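Local coordinates for protein enterotoxin type A (Staphylococcus aureus, PDB 1ESF) that acts as a superantigen, binding unprocessed to MHC class II at zinc-dependent and zinc-independent sites and to T-cell receptors, and causes staphylococcal food poisoning, at residues R181-F186 with D227-T232; K27-Y32 with T208-Y213; E17-A22 with Q202-N207. All coordinates share one frame; numbering follows the deposited sequence.

Overall arrangement
Three contacts of one chain illustrate how chemistry follows position in a fold. Contact 1 is a buried strand pairing inside the beta-grasp domain, built on a regular backbone ladder and carrying one ligand of the metal site. Contact 2, also buried, lies nearest the middle of the molecule and depends mainly on side chains: aliphatic packing, paired tyrosine hydroxyls and a water that reaches a backbone carbonyl. Contact 3 is a surface meeting of loops with one weak hydrogen bond. Contacts 2 and 3 touch and share helix 206-209, their centres about 10 Å apart, whereas the centre of contact 1 lies about 17 Å from that of contact 2 and about 20 Å from that of contact 3.

Contact 1 of 3, residues R181-F186 with D227-T232; sequences RGLIVF and DIYLYT. With CD (cadmium ion), chain C.
Arg-181 with Tyr-231, Leu-183 with Tyr-229 and Val-185 with Asp-227 are the hydrogen-bonded pairs of an antiparallel ladder, each closed by two backbone bonds. The middle pair is representative: Tyr-229 N gives a nearly straight bond (177°) to Leu-183 O at 3.0 Å, and Leu-183 N returns a more bent one to Tyr-229 O at 2.9 Å. Gly-182 with Leu-230 and Ile-184 with Ile-228 are the non-hydrogen-bonded pairs between them.

Apolar contacts divide over the two faces of the sheet. Ile-184 and Ile-228 lie side by side and point the same way, CG1 to CG1 at 3.9 Å. On the other face Leu-183 runs alongside Tyr-229, while Val-185 CG2 comes to the edge of the Tyr-229 ring, 4.1 Å from CE2. The two strands are neighbours in the mixed sheet of the beta-grasp domain: strand 118-131 runs parallel to 225-231 on its far side, strand 194-197 continues the sheet beyond 181-187, and helix 152-167 covers the face bearing Ile-184.

Charge enters at both ends. The Arg-181 chain bends at chi3 (-54°) and lays its guanidinium over the Tyr-231 ring, planes 22° apart, with NH2 3.7 Å from Tyr-231 CG; this is a stacked, off-centre cation-pi contact. The group's rotation is further fixed by a salt bridge from NE to the terminal carboxylate of Ser-233 and a bond from NH2 to Asn-8. At the opposite end Asp-227 OD2 binds the cadmium ion at 2.4 Å, alongside Ser-1 N, His-187 ND1 and His-225 NE2. The two histidines and Asp-227 are the zinc ligands of the toxin, on which its interaction with MHC class II depends. Asn-128 holds the other carboxylate oxygen, OD1, as a second-shell partner.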
loop_
_atom_site.group_PDB
_atom_site.type_symbol
_atom_site.label_atom_id
_atom_site.label_comp_id
_atom_site.label_asym_id
_atom_site.label_seq_id
_atom_site.Cartn_x
_atom_site.Cartn_y
_atom_site.Cartn_z
ATOM N N ARG A 181 -7.041 16.983 -3.725
ATOM C CA ARG A 181 -7.702 16.093 -2.753
ATOM C C ARG A 181 -8.074 14.755 -3.413
ATOM O O ARG A 181 -8.348 14.673 -4.621
ATOM C CB ARG A 181 -8.973 16.730 -2.197
ATOM C CG ARG A 181 -8.713 17.870 -1.272
ATOM C CD ARG A 181 -10.048 18.512 -0.796
ATOM N NE ARG A 181 -10.912 18.896 -1.916
ATOM C CZ ARG A 181 -12.229 18.689 -1.978
ATOM N NH1 ARG A 181 -12.886 18.081 -0.979
ATOM N NH2 ARG A 181 -12.893 19.131 -3.043
ATOM N N GLY A 182 -8.096 13.696 -2.620
ATOM C CA GLY A 182 -8.472 12.415 -3.179
ATOM C C GLY A 182 -8.688 11.364 -2.123
ATOM O O GLY A 182 -8.124 11.457 -1.044
ATOM N N LEU A 183 -9.458 10.341 -2.468
ATOM C CA LEU A 183 -9.770 9.258 -1.547
ATOM C C LEU A 183 -9.758 7.973 -2.321
ATOM O O LEU A 183 -10.237 7.966 -3.467
ATOM C CB LEU A 183 -11.188 9.462 -0.972
ATOM C CG LEU A 183 -11.662 8.448 0.058
ATOM C CD1 LEU A 183 -10.872 8.594 1.321
ATOM C CD2 LEU A 183 -13.143 8.690 0.297
ATOM N N ILE A 184 -9.134 6.920 -1.767
ATOM C CA ILE A 184 -9.182 5.614 -2.410
ATOM C C ILE A 184 -9.995 4.688 -1.469
ATOM O O ILE A 184 -9.811 4.722 -0.252
ATOM C CB ILE A 184 -7.795 5.029 -2.766
ATOM C CG1 ILE A 184 -7.987 3.777 -3.630
ATOM C CG2 ILE A 184 -6.921 4.846 -1.501
ATOM C CD1 ILE A 184 -6.696 3.324 -4.359
ATOM N N VAL A 185 -10.967 3.987 -2.033
ATOM C CA VAL A 185 -11.803 3.054 -1.280
ATOM C C VAL A 185 -11.746 1.652 -1.884
ATOM O O VAL A 185 -11.969 1.479 -3.086
ATOM C CB VAL A 185 -13.294 3.480 -1.260
ATOM C CG1 VAL A 185 -14.142 2.474 -0.406
ATOM C CG2 VAL A 185 -13.445 4.905 -0.696
ATOM N N PHE A 186 -11.422 0.650 -1.053
ATOM C CA PHE A 186 -11.372 -0.767 -1.469
ATOM C C PHE A 186 -12.764 -1.277 -1.090
ATOM O O PHE A 186 -13.079 -1.566 0.068
ATOM C CB PHE A 186 -10.256 -1.493 -0.727
ATOM C CG PHE A 186 -8.902 -0.879 -0.964
ATOM C CD1 PHE A 186 -8.490 0.208 -0.213
ATOM C CD2 PHE A 186 -8.127 -1.284 -2.050
ATOM C CE1 PHE A 186 -7.321 0.919 -0.562
ATOM C CE2 PHE A 186 -6.982 -0.607 -2.416
ATOM C CZ PHE A 186 -6.567 0.516 -1.666
ATOM N N ASP A 227 -12.857 2.179 -5.685
ATOM C CA ASP A 227 -13.465 3.463 -6.070
ATOM C C ASP A 227 -12.453 4.531 -5.768
ATOM O O ASP A 227 -11.914 4.580 -4.660
ATOM C CB ASP A 227 -14.692 3.763 -5.254
ATOM C CG ASP A 227 -15.734 2.744 -5.439
ATOM O OD1 ASP A 227 -16.099 2.455 -6.594
ATOM O OD2 ASP A 227 -16.196 2.236 -4.420
ATOM N N ILE A 228 -12.152 5.365 -6.748
ATOM C CA ILE A 228 -11.169 6.445 -6.547
ATOM C C ILE A 228 -11.860 7.786 -6.840
ATOM O O ILE A 228 -12.508 7.910 -7.876
ATOM C CB ILE A 228 -9.870 6.304 -7.461
ATOM C CG1 ILE A 228 -9.152 4.951 -7.177
ATOM C CG2 ILE A 228 -8.939 7.527 -7.231
ATOM C CD1 ILE A 228 -7.929 4.648 -8.051
ATOM N N TYR A 229 -11.777 8.718 -5.883
ATOM C CA TYR A 229 -12.372 10.073 -5.973
ATOM C C TYR A 229 -11.242 11.149 -5.960
ATOM O O TYR A 229 -10.526 11.311 -4.954
ATOM C CB TYR A 229 -13.343 10.314 -4.787
ATOM C CG TYR A 229 -14.408 9.244 -4.608
ATOM C CD1 TYR A 229 -15.581 9.238 -5.404
ATOM C CD2 TYR A 229 -14.236 8.222 -3.688
ATOM C CE1 TYR A 229 -16.550 8.224 -5.285
ATOM C CE2 TYR A 229 -15.186 7.203 -3.571
ATOM C CZ TYR A 229 -16.327 7.203 -4.374
ATOM O OH TYR A 229 -17.179 6.112 -4.346
ATOM N N LEU A 230 -11.070 11.866 -7.071
ATOM C CA LEU A 230 -10.029 12.881 -7.151
ATOM C C LEU A 230 -10.650 14.265 -7.416
ATOM O O LEU A 230 -11.689 14.375 -8.117
ATOM C CB LEU A 230 -9.044 12.519 -8.262
ATOM C CG LEU A 230 -8.387 11.130 -8.316
ATOM C CD1 LEU A 230 -7.568 11.058 -9.610
ATOM C CD2 LEU A 230 -7.532 10.897 -7.079
ATOM N N TYR A 231 -10.047 15.293 -6.814
ATOM C CA TYR A 231 -10.530 16.680 -6.954
ATOM C C TYR A 231 -9.396 17.623 -7.232
ATOM O O TYR A 231 -8.362 17.546 -6.587
ATOM C CB TYR A 231 -11.211 17.161 -5.685
ATOM C CG TYR A 231 -12.309 16.240 -5.230
ATOM C CD1 TYR A 231 -13.585 16.300 -5.803
ATOM C CD2 TYR A 231 -12.060 15.272 -4.264
ATOM C CE1 TYR A 231 -14.591 15.411 -5.404
ATOM C CE2 TYR A 231 -13.043 14.374 -3.869
ATOM C CZ TYR A 231 -14.297 14.452 -4.431
ATOM O OH TYR A 231 -15.273 13.572 -3.997
ATOM N N THR A 232 -9.673 18.611 -8.086
ATOM C CA THR A 232 -8.692 19.621 -8.489
ATOM C C THR A 232 -8.719 20.902 -7.647
ATOM O O THR A 232 -8.010 21.859 -7.890
ATOM C CB THR A 232 -8.785 19.892 -9.980
ATOM O OG1 THR A 232 -10.132 20.210 -10.301
ATOM C CG2 THR A 232 -8.372 18.645 -10.777
HETATM CD CD CD C . -18.194 1.041 -5.080
#

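Contact 2 of 3, residues K27-Y32 with T208-Y213; sequences KQIYYY and TLLRIY
In the interior of the toxin, helix 22-32 is laid beside the short helix 206-209 and the 3-10 segment 211-213, with Ile-29 and Tyr-30 facing Leu-209, Leu-210 and Tyr-213. Ile-29 supplies the aliphatic half. Its CG2 branch, anti to the backbone N, meets Leu-210 CD2 tip to tip at 3.6 Å, while the longer branch passes across Leu-209 and sets CD1 3.9 Å from Leu-209 CB. The same Ile-29 CG2 also covers one face of the neighbouring Tyr-30 ring, which joins the apolar patch to the polar one.

Tyr-30 and Tyr-213 approach from opposite directions and share a hydrogen bond, OH to OH at 2.7 Å. Tyr-213 OH lies at the edge of the Tyr-30 ring, in its plane, and so does a water that is 3.0 Å from Tyr-30 OH. That water donates to Leu-209 O at 2.8 Å, so that Tyr-30 OH and this backbone carbonyl are bridged by the water. Ile-212 CG1 lies over one face of the Tyr-213 ring.

The hydroxyl chain runs on to helix 152-167, where Asp-156 bonds Tyr-213 OH and Arg-160 packs on Tyr-30; on another side Leu-210 rests against Tyr-108 of the OB-fold strand 104-113, so that elements of both domains converge here.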
loop_
_atom_site.group_PDB
_atom_site.type_symbol
_atom_site.label_atom_id
_atom_site.label_comp_id
_atom_site.label_asym_id
_atom_site.label_seq_id
_atom_site.Cartn_x
_atom_site.Cartn_y
_atom_site.Cartn_z
ATOM N N LYS A 27 5.833 10.421 -3.852
ATOM C CA LYS A 27 6.086 10.057 -5.252
ATOM C C LYS A 27 7.199 8.976 -5.321
ATOM O O LYS A 27 7.137 8.042 -6.113
ATOM C CB LYS A 27 6.467 11.300 -6.049
ATOM C CG LYS A 27 6.866 10.961 -7.456
ATOM C CD LYS A 27 7.253 12.182 -8.281
ATOM C CE LYS A 27 7.323 11.750 -9.749
ATOM N NZ LYS A 27 7.475 12.925 -10.623
ATOM N N GLN A 28 8.199 9.084 -4.457
ATOM C CA GLN A 28 9.285 8.098 -4.417
ATOM C C GLN A 28 8.714 6.733 -4.051
ATOM O O GLN A 28 8.970 5.756 -4.719
ATOM C CB GLN A 28 10.326 8.478 -3.363
ATOM C CG GLN A 28 11.756 8.049 -3.703
ATOM C CD GLN A 28 12.374 8.911 -4.819
ATOM O OE1 GLN A 28 12.294 10.155 -4.808
ATOM N NE2 GLN A 28 12.969 8.251 -5.797
ATOM N N ILE A 29 7.927 6.665 -2.985
ATOM C CA ILE A 29 7.329 5.400 -2.573
ATOM C C ILE A 29 6.414 4.746 -3.612
ATOM O O ILE A 29 6.565 3.544 -3.916
ATOM C CB ILE A 29 6.535 5.537 -1.221
ATOM C CG1 ILE A 29 7.505 5.777 -0.059
ATOM C CG2 ILE A 29 5.674 4.310 -0.998
ATOM C CD1 ILE A 29 6.853 6.394 1.195
ATOM N N TYR A 30 5.470 5.506 -4.157
ATOM C CA TYR A 30 4.501 4.926 -5.063
ATOM C C TYR A 30 4.885 4.859 -6.490
ATOM O O TYR A 30 4.159 4.286 -7.287
ATOM C CB TYR A 30 3.141 5.629 -4.927
ATOM C CG TYR A 30 2.516 5.365 -3.582
ATOM C CD1 TYR A 30 1.864 4.147 -3.306
ATOM C CD2 TYR A 30 2.644 6.300 -2.552
ATOM C CE1 TYR A 30 1.373 3.880 -2.071
ATOM C CE2 TYR A 30 2.149 6.034 -1.302
ATOM C CZ TYR A 30 1.525 4.828 -1.078
ATOM O OH TYR A 30 1.073 4.626 0.179
ATOM N N TYR A 31 6.045 5.393 -6.818
ATOM C CA TYR A 31 6.438 5.401 -8.186
ATOM C C TYR A 31 7.850 4.891 -8.467
ATOM O O TYR A 31 8.036 4.127 -9.426
ATOM C CB TYR A 31 6.241 6.805 -8.730
ATOM C CG TYR A 31 6.222 6.876 -10.210
ATOM C CD1 TYR A 31 5.238 6.235 -10.955
ATOM C CD2 TYR A 31 7.152 7.633 -10.879
ATOM C CE1 TYR A 31 5.181 6.365 -12.349
ATOM C CE2 TYR A 31 7.104 7.762 -12.277
ATOM C CZ TYR A 31 6.124 7.137 -12.990
ATOM O OH TYR A 31 6.103 7.327 -14.338
ATOM N N TYR A 32 8.830 5.308 -7.670
ATOM C CA TYR A 32 10.251 4.921 -7.891
ATOM C C TYR A 32 10.799 3.791 -7.054
ATOM O O TYR A 32 11.765 3.177 -7.484
ATOM C CB TYR A 32 11.218 6.076 -7.675
ATOM C CG TYR A 32 11.028 7.174 -8.622
ATOM C CD1 TYR A 32 11.133 6.948 -9.981
ATOM C CD2 TYR A 32 10.656 8.440 -8.176
ATOM C CE1 TYR A 32 10.862 7.966 -10.902
ATOM C CE2 TYR A 32 10.381 9.441 -9.065
ATOM C CZ TYR A 32 10.489 9.195 -10.426
ATOM O OH TYR A 32 10.240 10.187 -11.308
ATOM N N THR A 208 7.681 6.718 8.386
ATOM C CA THR A 208 6.363 7.052 8.920
ATOM C C THR A 208 5.256 7.098 7.881
ATOM O O THR A 208 4.085 6.921 8.222
ATOM C CB THR A 208 6.329 8.398 9.745
ATOM O OG1 THR A 208 6.695 9.521 8.909
ATOM C CG2 THR A 208 7.271 8.312 10.968
ATOM N N LEU A 209 5.597 7.340 6.618
ATOM C CA LEU A 209 4.568 7.439 5.567
ATOM C C LEU A 209 3.950 6.096 5.310
ATOM O O LEU A 209 2.759 5.995 5.032
ATOM C CB LEU A 209 5.137 8.033 4.268
ATOM C CG LEU A 209 5.448 9.531 4.287
ATOM C CD1 LEU A 209 6.302 9.841 3.104
ATOM C CD2 LEU A 209 4.210 10.392 4.320
ATOM N N LEU A 210 4.759 5.065 5.506
ATOM C CA LEU A 210 4.345 3.684 5.287
ATOM C C LEU A 210 3.690 2.975 6.465
ATOM O O LEU A 210 3.292 1.835 6.330
ATOM C CB LEU A 210 5.549 2.872 4.795
ATOM C CG LEU A 210 6.117 3.309 3.436
ATOM C CD1 LEU A 210 7.320 2.523 3.130
ATOM C CD2 LEU A 210 5.116 3.034 2.351
ATOM N N ARG A 211 3.553 3.635 7.611
ATOM C CA ARG A 211 2.966 2.967 8.765
ATOM C C ARG A 211 1.507 2.608 8.599
ATOM O O ARG A 211 0.960 1.814 9.368
ATOM C CB ARG A 211 3.142 3.790 10.021
ATOM C CG ARG A 211 4.490 3.728 10.574
ATOM C CD ARG A 211 4.406 3.864 12.080
ATOM N NE ARG A 211 5.582 4.537 12.630
ATOM C CZ ARG A 211 6.380 4.026 13.568
ATOM N NH1 ARG A 211 6.138 2.797 14.079
ATOM N NH2 ARG A 211 7.405 4.774 14.005
ATOM N N ILE A 212 0.868 3.254 7.631
ATOM C CA ILE A 212 -0.517 2.967 7.315
ATOM C C ILE A 212 -0.715 1.498 6.946
ATOM O O ILE A 212 -1.824 0.999 7.015
ATOM C CB ILE A 212 -1.083 3.909 6.201
ATOM C CG1 ILE A 212 -0.452 3.653 4.818
ATOM C CG2 ILE A 212 -0.835 5.366 6.620
ATOM C CD1 ILE A 212 -1.324 4.161 3.585
ATOM N N TYR A 213 0.358 0.800 6.574
ATOM C CA TYR A 213 0.239 -0.605 6.210
ATOM C C TYR A 213 0.656 -1.525 7.344
ATOM O O TYR A 213 0.587 -2.745 7.175
ATOM C CB TYR A 213 1.092 -0.950 4.981
ATOM C CG TYR A 213 0.783 -0.115 3.769
ATOM C CD1 TYR A 213 -0.521 -0.020 3.297
ATOM C CD2 TYR A 213 1.790 0.611 3.122
ATOM C CE1 TYR A 213 -0.816 0.752 2.236
ATOM C CE2 TYR A 213 1.511 1.395 2.053
ATOM C CZ TYR A 213 0.203 1.464 1.614
ATOM O OH TYR A 213 -0.128 2.234 0.538
HETATM O O HOH W 1 1.531 6.389 2.529
#

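Contact 3 of 3, residues E17-A22 with Q202-N207; sequences ELQGTA and QGQYSN
Gln-204 sets CG beside its backbone N at a chi1 of only -39° and then runs extended, a course that carries its amide across to Gln-19, whose own chain folds at chi2 and brings OE1 near the Gln-204 amide. The two side chains pass at a slant, their amide planes 46° apart. Their link is loose: Gln-204 NE2 gives a weak hydrogen bond to the backbone carbonyl, Gln-19 O, at 3.4 Å and 142°. The side-chain oxygen Gln-19 OE1 lies equally near NE2, but its poor angle makes it a neighbour and not an acceptor. Gln-204 CG adds a van der Waals contact, 3.6 Å from Gln-19 O.

Both segments lead into helices. Ala-22 is the first residue of helix 22-32, and Tyr-205 holds the N-cap position of helix 206-209, so this meeting brings together the approaches to two helix starts. Here the backbones come closest, with the CA atoms of Ala-22 and Gln-204 3.9 Å apart. Ala-22 CB sits 3.6 Å from Gly-203 O and 4.1 Å from Gln-204 CB. Thr-21 OG1 rests 3.7 Å from Gln-204 CB. This hydroxyl and Thr-21 N are buried by the contact without a polar partner in the model.

Asn-25 of helix 22-32 donates through ND2 to Gln-204 O, a further tie between the segment 202-207 and that helix, while the Tyr-205 ring meets Tyr-94.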
loop_
_atom_site.group_PDB
_atom_site.type_symbol
_atom_site.label_atom_id
_atom_site.label_comp_id
_atom_site.label_asym_id
_atom_site.label_seq_id
_atom_site.Cartn_x
_atom_site.Cartn_y
_atom_site.Cartn_z
ATOM N N GLU A 17 -1.238 21.293 2.075
ATOM C CA GLU A 17 -0.924 21.133 3.502
ATOM C C GLU A 17 0.262 20.181 3.803
ATOM O O GLU A 17 0.463 19.821 4.956
ATOM C CB GLU A 17 -2.157 20.626 4.277
ATOM C CG GLU A 17 -3.366 21.598 4.410
ATOM C CD GLU A 17 -4.627 20.915 5.013
ATOM O OE1 GLU A 17 -4.516 20.213 6.056
ATOM O OE2 GLU A 17 -5.731 21.080 4.439
ATOM N N LEU A 18 1.012 19.732 2.792
ATOM C CA LEU A 18 2.152 18.840 3.020
ATOM C C LEU A 18 3.435 19.618 3.271
ATOM O O LEU A 18 3.957 20.305 2.385
ATOM C CB LEU A 18 2.352 17.862 1.864
ATOM C CG LEU A 18 1.325 16.737 1.721
ATOM C CD1 LEU A 18 1.754 15.756 0.593
ATOM C CD2 LEU A 18 1.185 15.995 3.038
ATOM N N GLN A 19 3.927 19.484 4.502
ATOM C CA GLN A 19 5.134 20.157 4.989
ATOM C C GLN A 19 6.436 19.482 4.565
ATOM O O GLN A 19 6.751 18.351 4.957
ATOM C CB GLN A 19 5.070 20.327 6.523
ATOM C CG GLN A 19 6.047 19.484 7.373
ATOM C CD GLN A 19 7.410 20.143 7.545
ATOM O OE1 GLN A 19 8.099 20.418 6.566
ATOM N NE2 GLN A 19 7.803 20.393 8.791
ATOM N N GLY A 20 7.175 20.198 3.736
ATOM C CA GLY A 20 8.451 19.727 3.248
ATOM C C GLY A 20 8.499 18.751 2.083
ATOM O O GLY A 20 7.897 18.940 0.988
ATOM N N THR A 21 9.301 17.719 2.352
ATOM C CA THR A 21 9.609 16.644 1.441
ATOM C C THR A 21 8.667 15.483 1.424
ATOM O O THR A 21 8.962 14.508 0.760
ATOM C CB THR A 21 11.003 16.073 1.732
ATOM O OG1 THR A 21 11.049 15.591 3.083
ATOM C CG2 THR A 21 12.061 17.125 1.528
ATOM N N ALA A 22 7.563 15.562 2.155
ATOM C CA ALA A 22 6.606 14.468 2.178
ATOM C C ALA A 22 6.068 14.203 0.769
ATOM O O ALA A 22 6.004 13.057 0.358
ATOM C CB ALA A 22 5.476 14.764 3.141
ATOM N N GLN A 202 1.314 10.728 7.425
ATOM C CA GLN A 202 1.989 11.494 8.467
ATOM C C GLN A 202 3.529 11.368 8.376
ATOM O O GLN A 202 4.054 10.323 7.969
ATOM C CB GLN A 202 1.449 11.020 9.848
ATOM C CG GLN A 202 -0.079 11.358 10.194
ATOM C CD GLN A 202 -0.390 12.873 10.480
ATOM O OE1 GLN A 202 -0.263 13.360 11.624
ATOM N NE2 GLN A 202 -0.831 13.597 9.436
ATOM N N GLY A 203 4.237 12.430 8.766
ATOM C CA GLY A 203 5.696 12.461 8.686
ATOM C C GLY A 203 6.111 12.854 7.261
ATOM O O GLY A 203 5.256 13.174 6.413
ATOM N N GLN A 204 7.399 12.796 6.950
ATOM C CA GLN A 204 7.859 13.163 5.612
ATOM C C GLN A 204 8.719 12.099 5.016
ATOM O O GLN A 204 9.100 12.213 3.877
ATOM C CB GLN A 204 8.718 14.431 5.660
ATOM C CG GLN A 204 8.272 15.540 6.615
ATOM C CD GLN A 204 9.461 16.364 7.114
ATOM O OE1 GLN A 204 10.118 15.987 8.099
ATOM N NE2 GLN A 204 9.747 17.492 6.436
ATOM N N TYR A 205 9.126 11.132 5.837
ATOM C CA TYR A 205 9.984 10.025 5.414
ATOM C C TYR A 205 9.217 8.724 5.418
ATOM O O TYR A 205 8.213 8.584 6.118
ATOM C CB TYR A 205 11.172 9.859 6.365
ATOM C CG TYR A 205 12.106 10.991 6.324
ATOM C CD1 TYR A 205 12.873 11.218 5.191
ATOM C CD2 TYR A 205 12.125 11.921 7.332
ATOM C CE1 TYR A 205 13.626 12.367 5.040
ATOM C CE2 TYR A 205 12.881 13.089 7.203
ATOM C CZ TYR A 205 13.624 13.312 6.043
ATOM O OH TYR A 205 14.316 14.501 5.846
ATOM N N SER A 206 9.776 7.735 4.720
ATOM C CA SER A 206 9.208 6.378 4.621
ATOM C C SER A 206 8.924 5.660 5.968
ATOM O O SER A 206 7.937 4.912 6.108
ATOM C CB SER A 206 10.151 5.513 3.776
ATOM O OG SER A 206 10.438 6.096 2.531
ATOM N N ASN A 207 9.773 5.879 6.962
ATOM C CA ASN A 207 9.545 5.206 8.192
ATOM C C ASN A 207 8.225 5.573 8.759
ATOM O O ASN A 207 7.612 4.782 9.450
ATOM C CB ASN A 207 10.714 5.349 9.165
ATOM C CG ASN A 207 10.994 6.747 9.539
ATOM O OD1 ASN A 207 11.554 7.496 8.785
ATOM N ND2 ASN A 207 10.612 7.112 10.728
#